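Local coordinates for protein 16S rRNA (adenine(1408)-N(1))-methyltransferase (Catenulispora acidiphila, PDB 4X1O) that probably methylates N1 of adenine 1408 in 16S ribosomal RNA with S-adenosyl-L-methionine as methyl donor, a modification linked to aminoglycoside resistance, at residues E48-D53 with L73-D78; L133-V138 with R176-L181; W200-V205 with L233-V238; V208-L213 with G227-V232. One frame throughout, in Å; residues are numbered along the deposited sequence.

In the fold
Interactions 1, 3 and 4 lie in one seven-stranded mixed sheet, whereas interaction 2 fastens helix 131-139 to the loop ahead of helix 183-188. Interaction 1 is the buried one, a regular parallel pairing with aliphatic side chains on both faces and Asp-53 and Asp-78 toward the cofactor end. Interactions 3 and 4 share strands 200-212 and 229-239, the antiparallel pair at the sheet's edge; both are bulged, and waters bridge polar groups of the two strands. Interaction 4 is the most superficial. Interaction 2, partly buried, depends on one salt bridge and three aliphatic side chains, and it touches interaction 3 where Leu-181 packs on Leu-233.

Interaction 1. Residues E48-D53 with L73-D78; sequences ERILVD and LVVGVD
Five backbone hydrogen bonds tie Arg-49, Leu-51 and Asp-53 to Leu-73, Val-75 and Val-77 in parallel register. Leu-51 is held through both its backbone N and its backbone O: the N donates to Leu-73 O at 2.8 Å, and the O receives Val-75 N at 2.7 Å. Asp-53 repeats the pattern, its N giving to Val-75 O and its O accepting from Val-77 N at 2.9 Å. Between these bonds, CA-H groups such as that of Val-52 lean on the same carbonyls, with Val-52 CA 3.3 Å from Val-75 O.

Packing differs on the two faces. On that of Ile-50, Val-52, Leu-73 and Val-75, neighbours run side by side: Ile-50 CG1 lies 4.1 Å from Leu-73 CB, and Val-52 CG2 lies against Val-75 CB. The other branch of Val-52, CG1, is anti to the backbone N (chi1 173°) and reaches forward to Val-77 CG2 at 3.7 Å. On the reverse face the Asp-53 carboxylate slants over Val-74, OD2 meeting CG1 at 3.7 Å, while Gly-76 pairs with Asp-53 without adding a side chain there.

The pair belongs to a beta-alpha-beta unit of the Rossmann-like methyltransferase fold, and Asp-78, which binds S-adenosyl-L-methionine, follows at the end of the second segment; its OD2 accepts from Thr-56 N. Helix 60-68, the crossover, covers Leu-51, Asp-53 and Val-74 through Ala-62 and Gln-65; helix 37-46 covers Leu-73 and Val-75 with Trp-40. Strand 123-127 flanks 49-54 on its other edge, where Arg-49 NE forms a salt bridge with Glu-123.

Interaction 2. Residues L133-V138 with R176-L181; sequences LLRGVV and RDLPEL
Arg-135 and Asp-177 form a bidentate, end-on salt bridge that joins helix 131-139 to the irregular loop before helix 183-188, beside the central sheet of the methyltransferase fold. Arg-135 NH1 donates to Asp-177 OD1 at 2.8 Å and NH2 to OD2 at 3.0 Å, each nitrogen serving its own oxygen. Both carboxylate oxygens use the syn lone pair, and the two flat groups are only 20° apart. Two nearly coplanar bonds restrict rotation of either group about its end. The arginine chain runs straight out from the helix, CG anti to the backbone N (chi1 -176°) and extended as far as NE, which carries the guanidinium across to the loop. NH1 has a second acceptor in the carbonyl of Glu-174, so the same nitrogen grips the loop at two places.

The apolar part centres on Val-138, nearly one turn further along the helix, whose side chain points at the loop. Its CG1 branch meets Leu-178 CD1 at 3.9 Å. Leu-181 comes past in the opposite direction and sets CD2 4.0 Å from Val-138 CA. Leu-178 serves both kinds of contact, since CD1 also approaches the guanidinium obliquely, 3.8 Å from Arg-135 NH1.

Around the contact, Trp-167, earlier in the same connection, touches Leu-181 and donates NE1 to Leu-178 O. Leu-134 and Val-137 turn instead toward strand 157-163, packing on Ile-160 and Ile-162. Leu-133, which binds the cofactor, starts this helical segment; its carbonyl O accepts the helical bond from Val-137 N at 3.0 Å.

Interaction 3. Residues W200-V205 with L233-V238; sequences WQVADV and LHLRAV
Arg-236 pairs with both Ala-203 and Asp-204, and its carbonyl O is the shared acceptor. Ala-203 N reaches that oxygen at 2.7 Å and Asp-204 N at 3.3 Å, both from the same face of the carbonyl plane. In return Arg-236 N donates to Asp-204 O at 2.8 Å. The side chain of Arg-236 folds back over the opposite strand: extended to CD, it bends at the CG-CD bond (chi3 75°), which lays one guanidinium face on Asp-204 CB, 3.7 Å from NH1. Ala-203 CB touches the same group obliquely.

The Asp-204 carboxylate does not touch this guanidinium directly; a water links them, donating to OD2 and accepting a weak bond from Arg-236 NH2. Another water donates to OD1 and to His-234 O and also bonds to His-234 ND1. OD1 also forms a salt bridge with Arg-206 NE.

Two residues of one strand opposite a single residue of the other make this a classic beta bulge, here in the antiparallel pair of strands 200-212 and 229-239 at the edge of the methyltransferase sheet. Beyond the bulge, Val-238 exchanges two hydrogen bonds with Gln-201, each 2.9 Å between N and O. Its carbonyl carbon lies 3.6 Å from Trp-200 CE3, the indole approaching obliquely.

On the face carrying Val-202, Val-205, Leu-235 and Ala-237, Val-205 spreads its branches, CG1 to Leu-233 CD1 and CG2 to Leu-235 CG at 4.1 Å. Helix 191-197 covers this side, its Leu-195 touching Trp-200, Val-202 and Leu-235.

Interaction 4. Residues V208-L213 with G227-V232; sequences VPHTDL and GATETV
Val-208 and Val-232 exchange two backbone hydrogen bonds, Val-208 N to Val-232 O at 2.8 Å and Val-232 N to Val-208 O at 3.1 Å. Thr-211 and Glu-230 form a second such pair, and Leu-213 N closes the series on Ala-228 O, at 3.0 Å and almost straight (175°). Between the first two pairs the chain turns a corner at Pro-209 and His-210, and the register slips by one residue.

A threonine hydroxyl and a water hold this corner. Thr-211 OG1 sits anti to its own carbonyl carbon (chi1 -66°) and donates back to Val-208 O at 2.8 Å. That oxygen thus has two donors, OG1 and Val-232 N, approaching from opposite faces of its plane. One water accepts from His-210 N and bonds to Thr-231 OG1, bridging the strands where direct pairing lapses. The imidazole edge of His-210 faces Thr-229, CD2 to OG1 3.8 Å.

Packing involves Thr-211 and Leu-213. Thr-211 CB rests on Val-232 CG2 at 3.7 Å, their side chains roughly perpendicular. Leu-213 splits its tip between two residues, CD1 on Ala-228 CB and CD2 3.7 Å from Glu-230 CB, with a van der Waals contact to the carboxylate beside it. The far oxygen of that carboxylate, OE2, bonds to Ser-165 OG.

The arrangement is a bulged antiparallel hairpin, formed by the C-terminal part of strand 200-212 and the start of strand 229-239 in the methyltransferase sheet. Its connecting loop carries Ser-217 and Ser-218, which bind S-adenosyl-L-homocysteine; the side chain of Leu-213 is about 5 Å from that of Ser-217.

Interaction 1. Residues E48-D53 with L73-D78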
# COMPACT_ATOMS: atom_id res chain seq x y z
N GLU A 48 -3.53 13.25 12.48
CA GLU A 48 -3.81 12.34 13.60
C GLU A 48 -3.11 11.01 13.36
O GLU A 48 -2.68 10.33 14.28
CB GLU A 48 -5.31 12.12 13.75
CG GLU A 48 -5.74 11.60 15.11
CD GLU A 48 -5.91 10.09 15.15
OE1 GLU A 48 -6.29 9.52 14.10
OE2 GLU A 48 -5.67 9.49 16.22
N ARG A 49 -3.01 10.65 12.09
CA ARG A 49 -2.40 9.38 11.69
C ARG A 49 -1.83 9.58 10.31
O ARG A 49 -2.42 10.31 9.51
CB ARG A 49 -3.44 8.26 11.68
CG ARG A 49 -2.88 6.85 11.63
CD ARG A 49 -4.01 5.83 11.84
NE ARG A 49 -3.54 4.44 11.90
CZ ARG A 49 -2.95 3.91 12.96
NH1 ARG A 49 -2.73 4.65 14.04
NH2 ARG A 49 -2.55 2.64 12.95
N ILE A 50 -0.69 8.96 10.03
CA ILE A 50 -0.12 8.98 8.69
C ILE A 50 -0.18 7.57 8.14
O ILE A 50 0.41 6.65 8.71
CB ILE A 50 1.31 9.49 8.68
CG1 ILE A 50 1.32 10.93 9.20
CG2 ILE A 50 1.90 9.38 7.26
CD1 ILE A 50 2.64 11.40 9.69
N LEU A 51 -0.89 7.42 7.04
CA LEU A 51 -1.07 6.12 6.41
C LEU A 51 -0.31 6.09 5.11
O LEU A 51 -0.47 6.99 4.28
CB LEU A 51 -2.55 5.85 6.16
CG LEU A 51 -2.94 4.62 5.35
CD1 LEU A 51 -2.58 3.36 6.11
CD2 LEU A 51 -4.43 4.65 5.04
N VAL A 52 0.53 5.08 4.94
CA VAL A 52 1.23 4.96 3.67
C VAL A 52 0.69 3.72 2.96
O VAL A 52 0.78 2.61 3.48
CB VAL A 52 2.75 4.89 3.84
CG1 VAL A 52 3.42 4.59 2.49
CG2 VAL A 52 3.27 6.22 4.40
N ASP A 53 0.08 3.95 1.79
CA ASP A 53 -0.37 2.89 0.89
C ASP A 53 0.70 2.64 -0.13
O ASP A 53 0.96 3.48 -0.99
CB ASP A 53 -1.65 3.26 0.18
CG ASP A 53 -2.82 3.43 1.11
OD1 ASP A 53 -2.93 2.67 2.09
OD2 ASP A 53 -3.63 4.33 0.84
N LEU A 73 -3.25 11.71 7.18
CA LEU A 73 -2.45 12.03 6.00
C LEU A 73 -2.26 10.72 5.24
O LEU A 73 -1.68 9.78 5.76
CB LEU A 73 -1.11 12.64 6.41
CG LEU A 73 -0.24 13.15 5.25
CD1 LEU A 73 -0.93 14.28 4.50
CD2 LEU A 73 1.10 13.63 5.80
N VAL A 74 -2.82 10.64 4.04
CA VAL A 74 -2.83 9.40 3.28
C VAL A 74 -1.82 9.54 2.17
O VAL A 74 -1.97 10.39 1.30
CB VAL A 74 -4.23 9.09 2.70
CG1 VAL A 74 -4.18 7.83 1.83
CG2 VAL A 74 -5.24 8.95 3.83
N VAL A 75 -0.77 8.73 2.21
CA VAL A 75 0.33 8.86 1.26
C VAL A 75 0.35 7.65 0.37
O VAL A 75 0.61 6.56 0.84
CB VAL A 75 1.68 8.98 1.99
CG1 VAL A 75 2.80 9.23 1.00
CG2 VAL A 75 1.60 10.08 3.03
N GLY A 76 0.08 7.84 -0.92
CA GLY A 76 0.12 6.72 -1.84
C GLY A 76 1.45 6.71 -2.56
O GLY A 76 1.87 7.73 -3.10
N VAL A 77 2.13 5.57 -2.56
CA VAL A 77 3.45 5.48 -3.14
C VAL A 77 3.46 4.44 -4.24
O VAL A 77 3.27 3.27 -3.97
CB VAL A 77 4.53 5.10 -2.09
CG1 VAL A 77 5.91 5.24 -2.70
CG2 VAL A 77 4.40 5.97 -0.85
N ASP A 78 3.70 4.87 -5.48
CA ASP A 78 3.69 3.92 -6.59
C ASP A 78 4.59 4.43 -7.70
O ASP A 78 4.63 5.63 -7.95
CB ASP A 78 2.25 3.73 -7.10
CG ASP A 78 2.09 2.48 -7.94
OD1 ASP A 78 2.63 2.44 -9.07
OD2 ASP A 78 1.42 1.53 -7.47

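Interaction 2. Residues L133-V138 with R176-L181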
# COMPACT_ATOMS: atom_id res chain seq x y z
N LEU A 133 6.47 -5.56 -6.29
CA LEU A 133 5.95 -5.48 -4.93
C LEU A 133 5.28 -6.79 -4.53
O LEU A 133 5.51 -7.30 -3.44
CB LEU A 133 4.96 -4.30 -4.82
CG LEU A 133 4.27 -4.11 -3.47
CD1 LEU A 133 5.30 -3.87 -2.37
CD2 LEU A 133 3.28 -2.95 -3.54
N LEU A 134 4.45 -7.34 -5.42
CA LEU A 134 3.78 -8.60 -5.16
C LEU A 134 4.80 -9.74 -4.98
O LEU A 134 4.76 -10.49 -4.00
CB LEU A 134 2.82 -8.93 -6.30
CG LEU A 134 2.19 -10.32 -6.30
CD1 LEU A 134 1.38 -10.54 -5.02
CD2 LEU A 134 1.33 -10.51 -7.54
N ARG A 135 5.70 -9.86 -5.94
CA ARG A 135 6.69 -10.93 -5.92
C ARG A 135 7.56 -10.80 -4.68
O ARG A 135 7.87 -11.80 -4.02
CB ARG A 135 7.55 -10.92 -7.18
CG ARG A 135 8.54 -12.07 -7.25
CD ARG A 135 9.22 -12.06 -8.62
NE ARG A 135 10.17 -13.16 -8.78
CZ ARG A 135 9.84 -14.39 -9.16
NH1 ARG A 135 8.58 -14.70 -9.42
NH2 ARG A 135 10.80 -15.31 -9.29
N GLY A 136 7.90 -9.57 -4.33
CA GLY A 136 8.71 -9.31 -3.15
C GLY A 136 8.05 -9.72 -1.84
O GLY A 136 8.69 -10.27 -0.95
N VAL A 137 6.76 -9.45 -1.73
CA VAL A 137 6.04 -9.80 -0.53
C VAL A 137 5.88 -11.31 -0.44
O VAL A 137 6.02 -11.89 0.63
CB VAL A 137 4.68 -9.10 -0.48
CG1 VAL A 137 3.76 -9.78 0.51
CG2 VAL A 137 4.88 -7.61 -0.15
N VAL A 138 5.61 -11.96 -1.57
CA VAL A 138 5.37 -13.40 -1.55
C VAL A 138 6.66 -14.15 -1.20
O VAL A 138 6.65 -15.10 -0.41
CB VAL A 138 4.81 -13.87 -2.91
CG1 VAL A 138 4.83 -15.39 -3.00
CG2 VAL A 138 3.38 -13.30 -3.12
N ARG A 176 4.24 -16.71 -11.45
CA ARG A 176 3.77 -17.97 -12.02
C ARG A 176 4.73 -19.12 -11.77
O ARG A 176 4.36 -20.28 -11.90
CB ARG A 176 3.48 -17.83 -13.51
CG ARG A 176 4.69 -17.67 -14.40
CD ARG A 176 4.24 -17.43 -15.84
NE ARG A 176 3.62 -18.61 -16.43
CZ ARG A 176 4.26 -19.47 -17.22
NH1 ARG A 176 5.54 -19.25 -17.53
NH2 ARG A 176 3.63 -20.52 -17.71
N ASP A 177 5.97 -18.80 -11.39
CA ASP A 177 6.94 -19.83 -11.04
C ASP A 177 6.90 -20.17 -9.55
O ASP A 177 7.67 -21.02 -9.09
CB ASP A 177 8.37 -19.39 -11.42
CG ASP A 177 8.80 -18.10 -10.73
OD1 ASP A 177 8.04 -17.10 -10.81
OD2 ASP A 177 9.90 -18.08 -10.13
N LEU A 178 6.02 -19.51 -8.81
CA LEU A 178 5.93 -19.71 -7.36
C LEU A 178 4.68 -20.47 -6.98
O LEU A 178 3.61 -20.27 -7.56
CB LEU A 178 5.94 -18.37 -6.63
CG LEU A 178 7.04 -17.39 -7.06
CD1 LEU A 178 6.86 -16.06 -6.32
CD2 LEU A 178 8.42 -17.97 -6.81
N PRO A 179 4.80 -21.35 -5.98
CA PRO A 179 3.61 -22.05 -5.48
C PRO A 179 2.71 -21.12 -4.69
O PRO A 179 3.16 -20.11 -4.13
CB PRO A 179 4.21 -23.15 -4.58
CG PRO A 179 5.54 -22.62 -4.16
CD PRO A 179 6.04 -21.76 -5.30
N GLU A 180 1.42 -21.44 -4.66
CA GLU A 180 0.46 -20.57 -4.01
C GLU A 180 0.83 -20.36 -2.55
O GLU A 180 1.10 -21.31 -1.81
CB GLU A 180 -0.96 -21.12 -4.13
CG GLU A 180 -1.99 -20.25 -3.42
CD GLU A 180 -3.41 -20.61 -3.79
OE1 GLU A 180 -3.60 -21.57 -4.56
OE2 GLU A 180 -4.34 -19.94 -3.29
N LEU A 181 0.83 -19.10 -2.15
CA LEU A 181 1.09 -18.73 -0.77
C LEU A 181 -0.20 -18.87 0.05
O LEU A 181 -1.23 -18.29 -0.27
CB LEU A 181 1.62 -17.29 -0.69
CG LEU A 181 2.16 -16.78 0.65
CD1 LEU A 181 3.34 -17.62 1.17
CD2 LEU A 181 2.53 -15.32 0.51

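Interaction 3. Residues W200-V205 with L233-V238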
# COMPACT_ATOMS: atom_id res chain seq x y z
N TRP A 200 9.60 -6.85 10.78
CA TRP A 200 8.15 -7.02 10.80
C TRP A 200 7.76 -8.25 11.58
O TRP A 200 7.92 -9.38 11.10
CB TRP A 200 7.59 -7.13 9.38
CG TRP A 200 7.65 -5.85 8.58
CD1 TRP A 200 8.38 -5.63 7.44
CD2 TRP A 200 6.93 -4.65 8.83
NE1 TRP A 200 8.16 -4.36 6.98
CE2 TRP A 200 7.28 -3.73 7.81
CE3 TRP A 200 6.03 -4.25 9.83
CZ2 TRP A 200 6.74 -2.45 7.76
CZ3 TRP A 200 5.50 -2.96 9.78
CH2 TRP A 200 5.87 -2.07 8.74
N GLN A 201 7.24 -8.04 12.78
CA GLN A 201 6.85 -9.16 13.63
C GLN A 201 5.42 -9.55 13.25
O GLN A 201 4.48 -8.79 13.47
CB GLN A 201 6.95 -8.78 15.11
CG GLN A 201 6.82 -9.96 16.09
CD GLN A 201 8.09 -10.80 16.12
OE1 GLN A 201 9.19 -10.27 16.33
NE2 GLN A 201 7.95 -12.10 15.91
N VAL A 202 5.26 -10.73 12.64
CA VAL A 202 3.94 -11.13 12.14
C VAL A 202 2.96 -11.39 13.29
O VAL A 202 3.29 -12.06 14.27
CB VAL A 202 4.08 -12.38 11.25
CG1 VAL A 202 2.70 -12.93 10.85
CG2 VAL A 202 4.88 -12.03 9.98
N ALA A 203 1.74 -10.87 13.16
CA ALA A 203 0.73 -11.02 14.21
C ALA A 203 -0.41 -11.96 13.81
O ALA A 203 -1.00 -12.64 14.67
CB ALA A 203 0.16 -9.66 14.58
N ASP A 204 -0.75 -11.97 12.53
CA ASP A 204 -1.91 -12.74 12.08
C ASP A 204 -1.77 -13.00 10.59
O ASP A 204 -1.38 -12.13 9.83
CB ASP A 204 -3.22 -11.99 12.37
CG ASP A 204 -4.47 -12.85 12.16
OD1 ASP A 204 -4.97 -12.94 11.00
OD2 ASP A 204 -4.97 -13.41 13.15
N VAL A 205 -2.10 -14.22 10.18
CA VAL A 205 -2.16 -14.57 8.77
C VAL A 205 -3.39 -15.43 8.56
O VAL A 205 -3.53 -16.47 9.22
CB VAL A 205 -0.93 -15.38 8.28
CG1 VAL A 205 -1.01 -15.56 6.78
CG2 VAL A 205 0.39 -14.70 8.68
N LEU A 233 -5.79 -13.22 1.00
CA LEU A 233 -4.80 -13.61 1.99
C LEU A 233 -4.39 -12.35 2.73
O LEU A 233 -3.90 -11.40 2.12
CB LEU A 233 -3.60 -14.28 1.34
CG LEU A 233 -2.43 -14.65 2.26
CD1 LEU A 233 -2.84 -15.69 3.27
CD2 LEU A 233 -1.24 -15.12 1.43
N HIS A 234 -4.62 -12.34 4.03
CA HIS A 234 -4.36 -11.16 4.82
C HIS A 234 -3.26 -11.42 5.81
O HIS A 234 -3.33 -12.38 6.58
CB HIS A 234 -5.63 -10.71 5.54
CG HIS A 234 -5.53 -9.35 6.14
ND1 HIS A 234 -5.16 -9.14 7.46
CD2 HIS A 234 -5.74 -8.12 5.61
CE1 HIS A 234 -5.15 -7.85 7.70
NE2 HIS A 234 -5.49 -7.20 6.60
N LEU A 235 -2.24 -10.58 5.79
CA LEU A 235 -1.14 -10.68 6.74
C LEU A 235 -1.05 -9.39 7.51
O LEU A 235 -1.09 -8.32 6.92
CB LEU A 235 0.18 -10.95 6.02
CG LEU A 235 1.43 -11.19 6.89
CD1 LEU A 235 2.35 -12.15 6.17
CD2 LEU A 235 2.17 -9.88 7.21
N ARG A 236 -0.93 -9.51 8.83
CA ARG A 236 -0.68 -8.33 9.66
C ARG A 236 0.62 -8.52 10.41
O ARG A 236 0.90 -9.61 10.93
CB ARG A 236 -1.84 -8.10 10.63
CG ARG A 236 -1.70 -6.81 11.44
CD ARG A 236 -2.91 -6.54 12.35
NE ARG A 236 -2.94 -7.40 13.53
CZ ARG A 236 -3.79 -8.40 13.71
NH1 ARG A 236 -4.71 -8.66 12.79
NH2 ARG A 236 -3.74 -9.13 14.82
N ALA A 237 1.41 -7.46 10.48
CA ALA A 237 2.67 -7.45 11.20
C ALA A 237 2.83 -6.12 11.92
O ALA A 237 2.06 -5.18 11.69
CB ALA A 237 3.84 -7.69 10.26
N VAL A 238 3.81 -6.07 12.81
CA VAL A 238 4.08 -4.85 13.55
C VAL A 238 5.56 -4.48 13.37
O VAL A 238 6.44 -5.34 13.43
CB VAL A 238 3.75 -5.02 15.04
CG1 VAL A 238 4.29 -3.85 15.85
CG2 VAL A 238 2.24 -5.20 15.21
O HOH W 1 -4.62 -11.30 9.16
O HOH W 2 -5.11 -12.06 15.53

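Interaction 4. Residues V208-L213 with G227-V232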
# COMPACT_ATOMS: atom_id res chain seq x y z
N VAL A 208 -9.46 -14.62 4.11
CA VAL A 208 -10.75 -14.04 4.39
C VAL A 208 -11.59 -14.16 3.12
O VAL A 208 -11.50 -13.31 2.22
CB VAL A 208 -10.65 -12.58 4.87
CG1 VAL A 208 -12.01 -12.06 5.22
CG2 VAL A 208 -9.69 -12.46 6.07
N PRO A 209 -12.36 -15.24 3.01
CA PRO A 209 -13.26 -15.45 1.87
C PRO A 209 -14.29 -14.35 1.79
O PRO A 209 -14.64 -13.75 2.82
CB PRO A 209 -13.92 -16.79 2.18
CG PRO A 209 -12.88 -17.50 3.03
CD PRO A 209 -12.36 -16.41 3.91
N HIS A 210 -14.75 -14.08 0.57
CA HIS A 210 -15.81 -13.11 0.30
C HIS A 210 -15.52 -11.71 0.84
O HIS A 210 -16.41 -11.03 1.35
CB HIS A 210 -17.13 -13.66 0.84
CG HIS A 210 -17.52 -14.96 0.20
ND1 HIS A 210 -17.56 -16.15 0.89
CD2 HIS A 210 -17.81 -15.26 -1.09
CE1 HIS A 210 -17.90 -17.12 0.07
NE2 HIS A 210 -18.06 -16.61 -1.14
N THR A 211 -14.28 -11.28 0.69
CA THR A 211 -13.88 -9.91 1.00
C THR A 211 -14.41 -9.00 -0.10
O THR A 211 -14.23 -9.29 -1.27
CB THR A 211 -12.35 -9.76 1.11
OG1 THR A 211 -11.87 -10.50 2.23
CG2 THR A 211 -11.96 -8.28 1.28
N ASP A 212 -15.07 -7.91 0.28
CA ASP A 212 -15.55 -6.93 -0.69
C ASP A 212 -14.35 -6.27 -1.37
O ASP A 212 -13.52 -5.66 -0.71
CB ASP A 212 -16.44 -5.89 -0.00
CG ASP A 212 -16.88 -4.77 -0.94
OD1 ASP A 212 -16.91 -4.99 -2.17
OD2 ASP A 212 -17.21 -3.68 -0.43
N LEU A 213 -14.27 -6.39 -2.69
CA LEU A 213 -13.13 -5.90 -3.45
C LEU A 213 -12.93 -4.39 -3.31
O LEU A 213 -11.80 -3.91 -3.34
CB LEU A 213 -13.27 -6.27 -4.93
CG LEU A 213 -12.84 -7.70 -5.24
CD1 LEU A 213 -12.99 -8.02 -6.72
CD2 LEU A 213 -11.40 -7.93 -4.79
N GLY A 227 -20.78 -5.49 -5.68
CA GLY A 227 -20.88 -6.75 -4.97
C GLY A 227 -19.74 -7.71 -5.24
O GLY A 227 -19.73 -8.83 -4.72
N ALA A 228 -18.77 -7.28 -6.05
CA ALA A 228 -17.61 -8.12 -6.37
C ALA A 228 -16.83 -8.49 -5.10
O ALA A 228 -16.49 -7.63 -4.29
CB ALA A 228 -16.69 -7.41 -7.36
N THR A 229 -16.56 -9.78 -4.94
CA THR A 229 -15.78 -10.21 -3.79
C THR A 229 -14.67 -11.13 -4.23
O THR A 229 -14.69 -11.66 -5.34
CB THR A 229 -16.63 -10.96 -2.73
OG1 THR A 229 -17.03 -12.24 -3.25
CG2 THR A 229 -17.85 -10.16 -2.33
N GLU A 230 -13.72 -11.34 -3.33
CA GLU A 230 -12.63 -12.27 -3.58
C GLU A 230 -12.12 -12.80 -2.26
O GLU A 230 -12.29 -12.18 -1.21
CB GLU A 230 -11.50 -11.59 -4.35
CG GLU A 230 -10.42 -12.55 -4.82
CD GLU A 230 -9.38 -11.88 -5.68
OE1 GLU A 230 -9.61 -10.74 -6.13
OE2 GLU A 230 -8.33 -12.51 -5.92
N THR A 231 -11.51 -13.98 -2.30
CA THR A 231 -10.80 -14.47 -1.13
C THR A 231 -9.47 -13.75 -1.05
O THR A 231 -8.72 -13.70 -2.02
CB THR A 231 -10.56 -15.97 -1.21
OG1 THR A 231 -11.82 -16.64 -1.29
CG2 THR A 231 -9.82 -16.44 0.03
N VAL A 232 -9.19 -13.19 0.12
CA VAL A 232 -7.97 -12.43 0.31
C VAL A 232 -7.08 -13.10 1.33
O VAL A 232 -7.55 -13.51 2.38
CB VAL A 232 -8.30 -10.99 0.76
CG1 VAL A 232 -7.05 -10.24 1.23
CG2 VAL A 232 -8.98 -10.26 -0.37
O HOH W 3 -14.29 -15.69 -1.74